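Local structure of calcium homeostasis modulator 1 (Oryzias latipes, 6LMT) at residues A[54-59]-A[115-120]; A[78-83]-A[87-92]; A[152-157]-A[163-168]; A[72-77]-A[100-105]. The protein probably forms an oligomeric membrane channel of the calcium homeostasis modulator family, here assembled from eight chains with cholesterol hemisuccinate bound. All blocks are in the same frame, centred on the assembly; numbering follows the deposited sequence.

Interaction 1 (A[54-59]-A[115-120]); sequences GLLIIP and SVTLMD. With Y01 (cholesterol hemisuccinate), chain L.
An antiparallel pair of membrane helices, 48-70 and 108-120, meets through Leu-56, Thr-117 and Leu-118 in a direct contact that is slight, with helix 122-128 packing on the same residues. The axes of the two short segments come within 10.3 Å at an angle of 171°, and the CA atoms of Leu-56 and Thr-117 face each other 6.8 Å apart. One methyl does nearly all the touching: Leu-56 CD1 lies 3.8 Å from Thr-117 CG2 and 4.2 Å from Leu-118 CD2. The first torsion of Leu-56 (chi1 -171°) sets CG opposite the backbone N, which carries the isobutyl group across to the neighbouring helix. Thr-117 turns its methyl to this leucine, while its hydroxyl is hydrogen-bonded to Trp-113 O on its own helix; the indole N-H of that tryptophan binds Leu-55 O, adding a polar tie between the helices. Phe-124 packs on Leu-56 and Leu-118, Ser-123 on Leu-55 and Thr-117, and Trp-186 of a neighbouring subunit on Leu-55. Another flank of helix 108-120 meets a bound cholesterol hemisuccinate through Ser-115, Val-116 and Met-119. There Val-116 CG1 lies 3.6 Å from CAP in the five-membered ring of the sterol, and Met-119 CG is equally close to CAC, the methyl branch of its aliphatic tail.

Interaction 2 (A[78-83]-A[87-92]); sequences AEEWKR and RRTKDP
Arg-88, Arg-83 and Glu-80 account for most of the surface buried where the loop after helix 74-82 folds back over the C-terminal end of that helix, in the helical hairpin that joins it to helix 92-105; the contact shows how a single arginine can gather two carbonyls. Arg-88 runs extended from CG to NE alongside the last turn and divides its guanidinium between two main-chain acceptors. Its NE donates to Arg-83 O at 3.1 Å with an N-H...O angle of 147°, and its NH2 donates to Trp-81 O at 3.2 Å; both oxygens sit somewhat out of the guanidinium plane. Placing positive charge beside these carbonyls would be expected to suit the negative end of the helix dipole. The same guanidinium lies flat on the indole of Trp-81, with planes 27° apart, an off-centre cation-pi contact in which Arg-88 CZ is 4.4 Å from the six-membered ring centroid.

Arg-83, the first residue to leave helical geometry, crosses Arg-87 at about a right angle, its NH2 resting 3.6 Å from the aliphatic CG of Arg-87 while Arg-87 O lies over one face of the Arg-83 guanidinium. Glu-80 makes a long salt bridge back to Arg-83 and presents its carboxylate to the Thr-89 side of the loop. There the loop also engages another chain: Lys-90 NZ donates to Phe-258 O of a neighbouring subunit and, within the loop, to Thr-89 OG1 at 3.0 Å.

Interaction 3 (A[152-157]-A[163-168]); sequences LKFLAR and LFEDNE
Phe-154 and Phe-164 meet with their rings inclined at 49°, an oblique aromatic pair that is neither a parallel stack nor an edge-to-face one, with centroids 4.9 Å apart. Phe-164 brings its CE1 corner over one face of Phe-154, 3.6 Å above the plane and displaced toward the rim, while the two CZ atoms stand 3.6 Å from each other. Both side chains leave the backbone with CG opposite N (chi1 -180° for Phe-154, -164° for Phe-164), which sends them across the gap between helix 148-155 and the loop leading into helix 167-202. The edge of the Phe-164 ring also meets oxygen: Phe-154 O lies in the ring plane, 3.4 Å from CE1, and Asp-166 O is at the edge as well. Glu-165 brings OE2 near the rim of Phe-154, with the carboxylate turned steeply to that ring. Arg-157 bends at its third torsion and crosses Leu-163, putting NE 3.5 Å from Leu-163 O at the guanidinium edge. The loop between the segments carries Cys-160, disulfide-bonded to Cys-43, and Leu-163 packs on Val-171 of a neighbouring subunit. The contact rests on van der Waals packing, of the two rings and of Arg-157 against Leu-163 and Phe-164; carbonyl oxygens beside the rim of Phe-164 face the slightly positive C-H edge of the ring, an arrangement consistent with weak electrostatic attraction.

Interaction 4 (A[72-77]-A[100-105]); sequences NNVSVL and CSITQR. With Y01 (cholesterol hemisuccinate), chain K.
Ile-102 is the hub of this contact, reaching from helix 92-105 to Val-74 and Leu-77 of helix 74-82 and to Asn-73 just before it. Its CD1 lies 3.9 Å from Val-74 CG1 and 4.1 Å from Leu-77 CD2, and its branch methyl CG2 is 4.0 Å from Val-74 CG1, so the valine methyl sits against both limbs of the isoleucine. Leu-77 and Ile-102 run alongside one another, pointing opposite ways, whereas Val-74 comes in at a slant. Asn-73 joins by carbon, its CB being 4.4 Å from Ile-102 CD1. The first torsion of Ile-102 (chi1 -61°) turns CG1 opposite the carbonyl carbon, and the near-straight second torsion then projects CD1 outward to its three partners.

In the next shell, Arg-105 folds back along its own helix. Its NE donates to Ser-101 O at 3.2 Å, approaching well above the carbonyl plane, and Ile-102 CG1 lies in the guanidinium plane, at its edge. Phe-68 of helix 48-70 also packs on Ile-102, while Leu-77 is held among Leu-95, Met-98 and Leu-99. Trp-217 and Ile-221 of the long helix 210-258 back Asn-73. Another flank of helix 92-105 carries Gln-104, whose side chain converges on one ring carbon of a bound cholesterol hemisuccinate, OE1 3.3 Å from CAT. The whole is an antiparallel helical hairpin, helices 74-82 and 92-105 joined by a loop, with a sterol site on one flank.

Overall arrangement
The four contacts are spread over about 59 Å, centre to centre, from interaction 3 through interactions 1 and 4 to interaction 2, the two ends lying on opposite sides of the chain's centre. Interactions 2 and 4 share helix 74-82, their centres about 14 Å apart: interaction 4 pairs the start of that helix with helix 92-105, and interaction 2 lies at the turn of the same hairpin. Interaction 1 is about 25 Å in centre-to-centre distance from interaction 4, linked through the consecutive helices 92-105 and 108-120. Sterols lie beside interactions 1 and 4: Ser-115, Val-116, Met-119 and Gln-104 meet them on the later helices, and Leu-56 lines a further pocket. All four touch residues of neighbouring subunits.

Interaction 1 (A[54-59]-A[115-120])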
# COMPACT_ATOMS: atom_id res chain seq x y z
N GLY A 54 39.68 0.77 -4.08
CA GLY A 54 39.07 0.45 -5.35
C GLY A 54 37.57 0.63 -5.37
O GLY A 54 37.01 1.00 -6.39
N LEU A 55 36.91 0.38 -4.25
CA LEU A 55 35.48 0.66 -4.18
C LEU A 55 35.16 2.13 -4.05
O LEU A 55 33.99 2.51 -4.14
CB LEU A 55 34.83 -0.08 -3.03
CG LEU A 55 34.59 -1.54 -3.35
CD1 LEU A 55 34.02 -2.16 -2.16
CD2 LEU A 55 33.63 -1.66 -4.51
N LEU A 56 36.15 2.96 -3.84
CA LEU A 56 35.96 4.39 -3.84
C LEU A 56 36.31 5.01 -5.18
O LEU A 56 35.85 6.11 -5.48
CB LEU A 56 36.80 4.97 -2.71
CG LEU A 56 36.74 6.40 -2.24
CD1 LEU A 56 35.37 6.73 -1.75
CD2 LEU A 56 37.73 6.50 -1.14
N ILE A 57 37.08 4.32 -6.02
CA ILE A 57 37.57 4.85 -7.28
C ILE A 57 36.87 4.23 -8.48
O ILE A 57 36.40 4.94 -9.36
CB ILE A 57 39.10 4.67 -7.39
CG1 ILE A 57 39.80 5.62 -6.43
CG2 ILE A 57 39.60 4.90 -8.79
CD1 ILE A 57 41.26 5.40 -6.35
N ILE A 58 36.78 2.90 -8.54
CA ILE A 58 36.30 2.20 -9.73
C ILE A 58 34.80 2.37 -9.98
O ILE A 58 34.45 2.64 -11.14
CB ILE A 58 36.72 0.71 -9.69
CG1 ILE A 58 38.23 0.58 -9.76
CG2 ILE A 58 36.04 -0.13 -10.76
CD1 ILE A 58 38.80 1.15 -10.99
N PRO A 59 33.88 2.26 -9.02
CA PRO A 59 32.48 2.53 -9.34
C PRO A 59 32.17 3.97 -9.74
O PRO A 59 31.29 4.15 -10.58
CB PRO A 59 31.74 2.13 -8.06
CG PRO A 59 32.59 1.19 -7.44
CD PRO A 59 33.94 1.65 -7.67
N SER A 115 30.20 10.09 -1.87
CA SER A 115 29.66 10.63 -0.64
C SER A 115 29.02 9.56 0.23
O SER A 115 29.24 9.56 1.44
CB SER A 115 28.68 11.73 -0.96
OG SER A 115 29.33 12.79 -1.61
N VAL A 116 28.23 8.64 -0.34
CA VAL A 116 27.67 7.57 0.48
C VAL A 116 28.75 6.62 0.96
O VAL A 116 28.62 6.01 2.01
CB VAL A 116 26.55 6.77 -0.23
CG1 VAL A 116 25.38 7.59 -0.49
CG2 VAL A 116 27.01 6.15 -1.51
N THR A 117 29.84 6.49 0.21
CA THR A 117 30.91 5.59 0.61
C THR A 117 31.71 6.18 1.76
O THR A 117 32.11 5.46 2.68
CB THR A 117 31.79 5.30 -0.60
OG1 THR A 117 30.96 4.77 -1.62
CG2 THR A 117 32.83 4.31 -0.31
N LEU A 118 31.93 7.48 1.75
CA LEU A 118 32.65 8.12 2.84
C LEU A 118 31.78 8.31 4.08
O LEU A 118 32.30 8.26 5.19
CB LEU A 118 33.20 9.46 2.38
CG LEU A 118 34.30 9.47 1.33
CD1 LEU A 118 34.53 10.85 0.84
CD2 LEU A 118 35.54 8.87 1.88
N MET A 119 30.47 8.51 3.92
CA MET A 119 29.62 8.61 5.09
C MET A 119 29.38 7.26 5.74
O MET A 119 29.11 7.20 6.94
CB MET A 119 28.28 9.22 4.76
CG MET A 119 28.33 10.63 4.33
SD MET A 119 29.13 11.76 5.43
CE MET A 119 28.90 13.20 4.43
N ASP A 120 29.43 6.18 4.97
CA ASP A 120 29.27 4.86 5.55
C ASP A 120 30.52 4.43 6.29
O ASP A 120 30.43 3.78 7.33
CB ASP A 120 28.92 3.87 4.46
CG ASP A 120 28.36 2.58 4.99
OD1 ASP A 120 28.12 2.48 6.20
OD2 ASP A 120 28.18 1.64 4.20
CAA Y01 L . 25.09 6.70 4.43
CBA Y01 L . 24.16 7.90 4.50
CAB Y01 L . 24.56 8.82 5.65
CAN Y01 L . 24.12 8.65 3.18
CAJ Y01 L . 23.44 10.00 3.19
CAO Y01 L . 23.54 10.71 1.86
CBB Y01 L . 24.26 12.07 1.83
CAC Y01 L . 25.36 12.10 2.88
CBE Y01 L . 24.83 12.40 0.44
CAP Y01 L . 25.18 11.14 -0.39
CAQ Y01 L . 25.21 11.59 -1.86
CBG Y01 L . 25.19 13.11 -1.73
CBI Y01 L . 24.14 13.31 -0.62
CAE Y01 L . 22.75 12.77 -0.97
CAU Y01 L . 24.03 14.80 -0.35
CAS Y01 L . 23.64 15.53 -1.64
CBF Y01 L . 24.77 15.43 -2.68
CBD Y01 L . 25.12 13.97 -3.00
CAK Y01 L . 26.46 13.97 -3.73
CAI Y01 L . 26.56 15.04 -4.76
CAZ Y01 L . 25.64 15.97 -4.97
CAV Y01 L . 25.66 16.85 -6.21
CBH Y01 L . 24.50 16.22 -3.99
CAD Y01 L . 23.17 15.79 -4.64
CAT Y01 L . 24.48 17.74 -3.69
CAR Y01 L . 24.37 18.57 -4.97
CBC Y01 L . 25.52 18.33 -5.90
OAW Y01 L . 25.33 19.09 -7.14
CAY Y01 L . 24.14 19.13 -7.77
OAG Y01 L . 23.48 18.18 -8.08
CAM Y01 L . 23.71 20.54 -8.03
CAL Y01 L . 23.55 21.03 -9.46
CAX Y01 L . 22.13 21.00 -10.00
OAH Y01 L . 21.67 19.91 -10.40
OAF Y01 L . 21.49 22.06 -10.01

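Interaction 2 (A[78-83]-A[87-92])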
# COMPACT_ATOMS: atom_id res chain seq x y z
N ALA A 78 30.06 13.14 -31.44
CA ALA A 78 31.19 12.41 -32.01
C ALA A 78 31.18 12.47 -33.52
O ALA A 78 32.25 12.43 -34.15
CB ALA A 78 31.17 10.96 -31.54
N GLU A 79 29.99 12.56 -34.12
CA GLU A 79 29.87 12.76 -35.56
C GLU A 79 30.47 14.09 -35.98
O GLU A 79 31.21 14.16 -36.97
CB GLU A 79 28.40 12.69 -35.97
CG GLU A 79 28.14 13.00 -37.43
CD GLU A 79 28.65 11.93 -38.36
OE1 GLU A 79 28.65 10.75 -37.95
OE2 GLU A 79 29.08 12.26 -39.48
N GLU A 80 30.19 15.16 -35.23
CA GLU A 80 30.69 16.48 -35.59
C GLU A 80 32.19 16.61 -35.39
O GLU A 80 32.85 17.31 -36.15
CB GLU A 80 29.98 17.55 -34.76
CG GLU A 80 28.51 17.65 -35.04
CD GLU A 80 28.23 18.17 -36.42
OE1 GLU A 80 29.01 19.02 -36.90
OE2 GLU A 80 27.24 17.73 -37.03
N TRP A 81 32.74 15.94 -34.38
CA TRP A 81 34.17 16.06 -34.15
C TRP A 81 34.98 15.24 -35.15
O TRP A 81 36.12 15.59 -35.45
CB TRP A 81 34.50 15.64 -32.72
CG TRP A 81 35.92 15.84 -32.36
CD1 TRP A 81 36.89 14.88 -32.33
CD2 TRP A 81 36.54 17.06 -31.97
NE1 TRP A 81 38.09 15.44 -31.95
CE2 TRP A 81 37.90 16.78 -31.71
CE3 TRP A 81 36.08 18.37 -31.80
CZ2 TRP A 81 38.80 17.76 -31.31
CZ3 TRP A 81 36.98 19.34 -31.39
CH2 TRP A 81 38.32 19.03 -31.15
N LYS A 82 34.40 14.16 -35.66
CA LYS A 82 35.10 13.33 -36.62
C LYS A 82 35.22 14.01 -37.98
O LYS A 82 36.20 13.80 -38.70
CB LYS A 82 34.39 11.98 -36.75
CG LYS A 82 35.13 10.93 -37.56
CD LYS A 82 34.38 9.61 -37.54
CE LYS A 82 34.46 8.95 -36.16
NZ LYS A 82 35.84 8.50 -35.81
N ARG A 83 34.25 14.86 -38.32
CA ARG A 83 34.23 15.53 -39.61
C ARG A 83 35.29 16.63 -39.67
O ARG A 83 35.59 17.26 -38.65
CB ARG A 83 32.84 16.10 -39.86
CG ARG A 83 31.81 14.99 -40.04
CD ARG A 83 30.38 15.48 -40.09
NE ARG A 83 30.08 16.21 -41.31
CZ ARG A 83 28.92 16.81 -41.54
NH1 ARG A 83 27.96 16.76 -40.63
NH2 ARG A 83 28.72 17.46 -42.68
N ARG A 87 34.05 21.34 -43.09
CA ARG A 87 32.84 20.54 -43.21
C ARG A 87 31.96 20.68 -41.98
O ARG A 87 30.74 20.52 -42.07
CB ARG A 87 33.24 19.07 -43.45
CG ARG A 87 32.09 18.10 -43.70
CD ARG A 87 31.37 18.38 -45.01
NE ARG A 87 32.27 18.25 -46.16
CZ ARG A 87 32.56 17.09 -46.75
NH1 ARG A 87 32.04 15.96 -46.30
NH2 ARG A 87 33.38 17.07 -47.78
N ARG A 88 32.56 21.02 -40.83
CA ARG A 88 31.84 21.16 -39.56
C ARG A 88 30.84 22.31 -39.64
O ARG A 88 31.21 23.45 -39.95
CB ARG A 88 32.81 21.39 -38.42
CG ARG A 88 33.63 20.19 -38.00
CD ARG A 88 34.55 20.58 -36.86
NE ARG A 88 35.43 19.49 -36.47
CZ ARG A 88 36.41 19.61 -35.59
NH1 ARG A 88 36.65 20.79 -35.02
NH2 ARG A 88 37.16 18.56 -35.29
N THR A 89 29.58 22.01 -39.36
CA THR A 89 28.54 23.02 -39.38
C THR A 89 28.47 23.81 -38.08
O THR A 89 27.65 24.72 -37.97
CB THR A 89 27.18 22.38 -39.62
OG1 THR A 89 26.84 21.56 -38.50
CG2 THR A 89 27.21 21.52 -40.87
N LYS A 90 29.29 23.47 -37.09
CA LYS A 90 29.22 24.08 -35.78
C LYS A 90 30.51 24.82 -35.46
O LYS A 90 31.58 24.47 -35.94
CB LYS A 90 28.95 23.03 -34.70
CG LYS A 90 27.65 22.33 -34.89
CD LYS A 90 26.55 23.33 -34.73
CE LYS A 90 25.22 22.68 -34.89
NZ LYS A 90 25.00 22.22 -36.28
N ASP A 91 30.38 25.85 -34.64
CA ASP A 91 31.54 26.52 -34.10
C ASP A 91 32.23 25.62 -33.08
O ASP A 91 31.58 24.78 -32.45
CB ASP A 91 31.13 27.84 -33.46
N PRO A 92 33.55 25.75 -32.91
CA PRO A 92 34.24 24.95 -31.89
C PRO A 92 33.85 25.31 -30.46
O PRO A 92 34.03 24.46 -29.57
CB PRO A 92 35.72 25.23 -32.15
CG PRO A 92 35.74 26.51 -32.88
CD PRO A 92 34.50 26.53 -33.72

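Interaction 3 (A[152-157]-A[163-168])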
# COMPACT_ATOMS: atom_id res chain seq x y z
N LEU A 152 50.32 -7.17 11.40
CA LEU A 152 49.63 -6.71 10.21
C LEU A 152 48.45 -7.60 9.87
O LEU A 152 47.43 -7.12 9.38
CB LEU A 152 50.59 -6.64 9.03
CG LEU A 152 51.56 -5.47 9.05
CD1 LEU A 152 52.52 -5.60 7.90
CD2 LEU A 152 50.79 -4.19 8.96
N LYS A 153 48.57 -8.91 10.11
CA LYS A 153 47.42 -9.79 9.93
C LYS A 153 46.38 -9.56 11.00
O LYS A 153 45.18 -9.76 10.75
CB LYS A 153 47.86 -11.25 9.95
CG LYS A 153 48.69 -11.66 8.78
CD LYS A 153 49.04 -13.13 8.89
CE LYS A 153 49.97 -13.54 7.78
NZ LYS A 153 50.36 -14.96 7.90
N PHE A 154 46.80 -9.16 12.19
CA PHE A 154 45.88 -8.90 13.29
C PHE A 154 45.06 -7.64 13.03
O PHE A 154 43.84 -7.63 13.23
CB PHE A 154 46.68 -8.79 14.59
CG PHE A 154 45.85 -8.52 15.79
CD1 PHE A 154 45.11 -9.53 16.38
CD2 PHE A 154 45.80 -7.26 16.35
CE1 PHE A 154 44.35 -9.28 17.48
CE2 PHE A 154 45.04 -7.01 17.44
CZ PHE A 154 44.31 -8.03 18.01
N LEU A 155 45.72 -6.57 12.59
CA LEU A 155 45.04 -5.31 12.31
C LEU A 155 44.20 -5.36 11.06
O LEU A 155 43.26 -4.58 10.93
CB LEU A 155 46.06 -4.19 12.18
CG LEU A 155 46.84 -3.81 13.42
CD1 LEU A 155 47.86 -2.77 13.07
CD2 LEU A 155 45.91 -3.30 14.47
N ALA A 156 44.52 -6.26 10.13
CA ALA A 156 43.75 -6.37 8.91
C ALA A 156 42.38 -6.98 9.13
O ALA A 156 41.51 -6.82 8.28
CB ALA A 156 44.51 -7.19 7.89
N ARG A 157 42.16 -7.65 10.25
CA ARG A 157 40.89 -8.32 10.51
C ARG A 157 39.92 -7.45 11.29
O ARG A 157 38.80 -7.90 11.55
CB ARG A 157 41.15 -9.63 11.25
CG ARG A 157 41.93 -10.62 10.42
CD ARG A 157 41.94 -12.00 11.04
NE ARG A 157 42.65 -12.06 12.30
CZ ARG A 157 43.94 -12.40 12.44
NH1 ARG A 157 44.65 -12.74 11.37
NH2 ARG A 157 44.50 -12.42 13.63
N LEU A 163 35.89 -12.23 12.49
CA LEU A 163 37.28 -12.64 12.42
C LEU A 163 38.14 -11.90 13.43
O LEU A 163 39.33 -12.19 13.53
CB LEU A 163 37.86 -12.40 11.02
CG LEU A 163 37.29 -13.18 9.85
CD1 LEU A 163 37.95 -12.74 8.58
CD2 LEU A 163 37.49 -14.65 10.05
N PHE A 164 37.58 -10.95 14.16
CA PHE A 164 38.31 -10.18 15.16
C PHE A 164 37.59 -10.41 16.47
O PHE A 164 36.37 -10.24 16.55
CB PHE A 164 38.33 -8.69 14.80
CG PHE A 164 39.35 -7.92 15.55
CD1 PHE A 164 40.66 -7.90 15.13
CD2 PHE A 164 39.02 -7.23 16.69
CE1 PHE A 164 41.60 -7.20 15.81
CE2 PHE A 164 39.97 -6.54 17.38
CZ PHE A 164 41.25 -6.52 16.94
N GLU A 165 38.33 -10.81 17.50
CA GLU A 165 37.69 -11.34 18.69
C GLU A 165 37.49 -10.29 19.78
O GLU A 165 36.52 -10.36 20.53
CB GLU A 165 38.49 -12.53 19.22
CG GLU A 165 39.87 -12.22 19.80
CD GLU A 165 40.97 -12.17 18.75
OE1 GLU A 165 40.67 -12.10 17.53
OE2 GLU A 165 42.16 -12.19 19.14
N ASP A 166 38.38 -9.30 19.88
CA ASP A 166 38.30 -8.29 20.93
C ASP A 166 37.33 -7.22 20.46
O ASP A 166 37.67 -6.38 19.64
CB ASP A 166 39.68 -7.72 21.21
CG ASP A 166 39.75 -6.94 22.50
OD1 ASP A 166 38.71 -6.72 23.14
OD2 ASP A 166 40.87 -6.59 22.90
N ASN A 167 36.12 -7.25 20.99
CA ASN A 167 35.07 -6.39 20.47
C ASN A 167 35.27 -4.95 20.91
O ASN A 167 34.87 -4.04 20.19
CB ASN A 167 33.70 -6.88 20.93
CG ASN A 167 32.57 -6.36 20.08
OD1 ASN A 167 32.79 -5.67 19.09
ND2 ASN A 167 31.35 -6.69 20.46
N GLU A 168 35.91 -4.74 22.05
CA GLU A 168 36.12 -3.38 22.54
C GLU A 168 37.14 -2.64 21.69
O GLU A 168 36.96 -1.46 21.38
CB GLU A 168 36.55 -3.43 24.01
CG GLU A 168 36.66 -2.09 24.70
CD GLU A 168 38.06 -1.51 24.66
OE1 GLU A 168 39.04 -2.27 24.80
OE2 GLU A 168 38.19 -0.29 24.44

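Interaction 4 (A[72-77]-A[100-105])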
# COMPACT_ATOMS: atom_id res chain seq x y z
N ASN A 72 22.05 10.57 -25.23
CA ASN A 72 21.80 10.35 -26.65
C ASN A 72 22.35 11.45 -27.54
O ASN A 72 22.04 11.47 -28.73
CB ASN A 72 20.30 10.19 -26.89
CG ASN A 72 19.77 8.86 -26.43
OD1 ASN A 72 20.37 7.83 -26.68
ND2 ASN A 72 18.66 8.88 -25.71
N ASN A 73 23.16 12.36 -27.01
CA ASN A 73 23.80 13.38 -27.83
C ASN A 73 25.28 13.14 -28.01
O ASN A 73 25.96 13.96 -28.63
CB ASN A 73 23.60 14.77 -27.22
CG ASN A 73 22.16 15.21 -27.25
OD1 ASN A 73 21.43 14.92 -28.19
ND2 ASN A 73 21.75 15.95 -26.23
N VAL A 74 25.82 12.05 -27.47
CA VAL A 74 27.26 11.83 -27.59
C VAL A 74 27.62 11.25 -28.94
O VAL A 74 28.78 11.38 -29.36
CB VAL A 74 27.77 10.93 -26.46
CG1 VAL A 74 27.46 11.55 -25.13
CG2 VAL A 74 27.17 9.55 -26.56
N SER A 75 26.68 10.64 -29.65
CA SER A 75 26.94 10.15 -30.99
C SER A 75 26.90 11.28 -31.99
O SER A 75 27.66 11.29 -32.96
CB SER A 75 25.94 9.07 -31.36
OG SER A 75 24.63 9.60 -31.42
N VAL A 76 26.01 12.26 -31.76
CA VAL A 76 25.90 13.40 -32.66
C VAL A 76 27.10 14.32 -32.48
O VAL A 76 27.61 14.89 -33.45
CB VAL A 76 24.57 14.13 -32.41
CG1 VAL A 76 24.33 15.16 -33.47
CG2 VAL A 76 23.43 13.15 -32.35
N LEU A 77 27.58 14.44 -31.25
CA LEU A 77 28.80 15.19 -30.98
C LEU A 77 30.03 14.48 -31.52
O LEU A 77 30.96 15.13 -32.01
CB LEU A 77 28.91 15.44 -29.48
CG LEU A 77 30.17 16.08 -28.90
CD1 LEU A 77 30.45 17.40 -29.55
CD2 LEU A 77 29.98 16.25 -27.42
N CYS A 100 31.04 19.95 -22.40
CA CYS A 100 31.07 20.34 -21.00
C CYS A 100 29.72 20.13 -20.33
O CYS A 100 29.66 19.82 -19.14
CB CYS A 100 31.51 21.79 -20.89
SG CYS A 100 31.73 22.40 -19.22
N SER A 101 28.63 20.26 -21.08
CA SER A 101 27.29 20.02 -20.54
C SER A 101 27.07 18.55 -20.22
O SER A 101 26.50 18.21 -19.18
CB SER A 101 26.25 20.51 -21.53
OG SER A 101 24.95 20.13 -21.13
N ILE A 102 27.50 17.66 -21.12
CA ILE A 102 27.36 16.23 -20.90
C ILE A 102 28.24 15.77 -19.75
O ILE A 102 27.83 14.94 -18.93
CB ILE A 102 27.68 15.48 -22.21
CG1 ILE A 102 26.71 15.89 -23.30
CG2 ILE A 102 27.56 14.01 -22.02
CD1 ILE A 102 27.10 15.36 -24.66
N THR A 103 29.45 16.32 -19.66
CA THR A 103 30.39 15.93 -18.62
C THR A 103 29.91 16.33 -17.24
O THR A 103 30.03 15.54 -16.29
CB THR A 103 31.75 16.56 -18.92
OG1 THR A 103 32.19 16.13 -20.20
CG2 THR A 103 32.77 16.18 -17.89
N GLN A 104 29.32 17.52 -17.11
CA GLN A 104 28.87 17.99 -15.81
C GLN A 104 27.67 17.22 -15.29
O GLN A 104 27.54 17.02 -14.09
CB GLN A 104 28.57 19.48 -15.88
CG GLN A 104 29.82 20.32 -15.94
CD GLN A 104 29.53 21.74 -16.31
OE1 GLN A 104 28.41 22.08 -16.67
NE2 GLN A 104 30.55 22.58 -16.26
N ARG A 105 26.78 16.78 -16.17
CA ARG A 105 25.68 15.95 -15.70
C ARG A 105 26.11 14.51 -15.45
O ARG A 105 25.43 13.80 -14.71
CB ARG A 105 24.54 15.98 -16.70
CG ARG A 105 23.94 17.35 -16.86
CD ARG A 105 22.90 17.36 -17.96
NE ARG A 105 23.49 17.05 -19.26
CZ ARG A 105 22.79 16.87 -20.37
NH1 ARG A 105 21.47 16.99 -20.34
NH2 ARG A 105 23.40 16.59 -21.51
CAA Y01 K . 34.03 12.03 -8.16
CBA Y01 K . 33.94 13.54 -8.29
CAB Y01 K . 35.29 14.13 -8.66
CAN Y01 K . 32.86 13.94 -9.29
CAJ Y01 K . 32.77 15.41 -9.63
CAO Y01 K . 32.08 16.23 -8.57
CBB Y01 K . 31.74 17.68 -8.96
CAC Y01 K . 32.97 18.36 -9.55
CBE Y01 K . 30.48 17.72 -9.85
CAP Y01 K . 29.37 16.80 -9.28
CAQ Y01 K . 28.01 17.41 -9.67
CBG Y01 K . 28.39 18.49 -10.68
CBI Y01 K . 29.72 19.05 -10.13
CAE Y01 K . 29.52 19.81 -8.81
CAU Y01 K . 30.26 19.98 -11.22
CAS Y01 K . 29.27 21.09 -11.58
CBF Y01 K . 27.91 20.54 -12.05
CBD Y01 K . 27.34 19.52 -11.06
CAK Y01 K . 26.11 18.85 -11.67
CAI Y01 K . 25.22 19.80 -12.41
CAZ Y01 K . 25.51 21.07 -12.65
CAV Y01 K . 24.47 22.00 -13.25
CBH Y01 K . 26.88 21.67 -12.36
CAD Y01 K . 26.74 22.64 -11.18
CAT Y01 K . 27.34 22.43 -13.62
CAR Y01 K . 26.29 23.41 -14.15
CBC Y01 K . 24.99 22.72 -14.47
OAW Y01 K . 24.03 23.75 -14.85
CAY Y01 K . 22.97 23.43 -15.58
OAG Y01 K . 22.71 22.32 -15.95
CAM Y01 K . 22.15 24.64 -15.93
CAL Y01 K . 20.91 24.43 -16.78
CAX Y01 K . 19.67 23.98 -16.02
OAH Y01 K . 19.14 24.78 -15.24
OAF Y01 K . 19.25 22.82 -16.21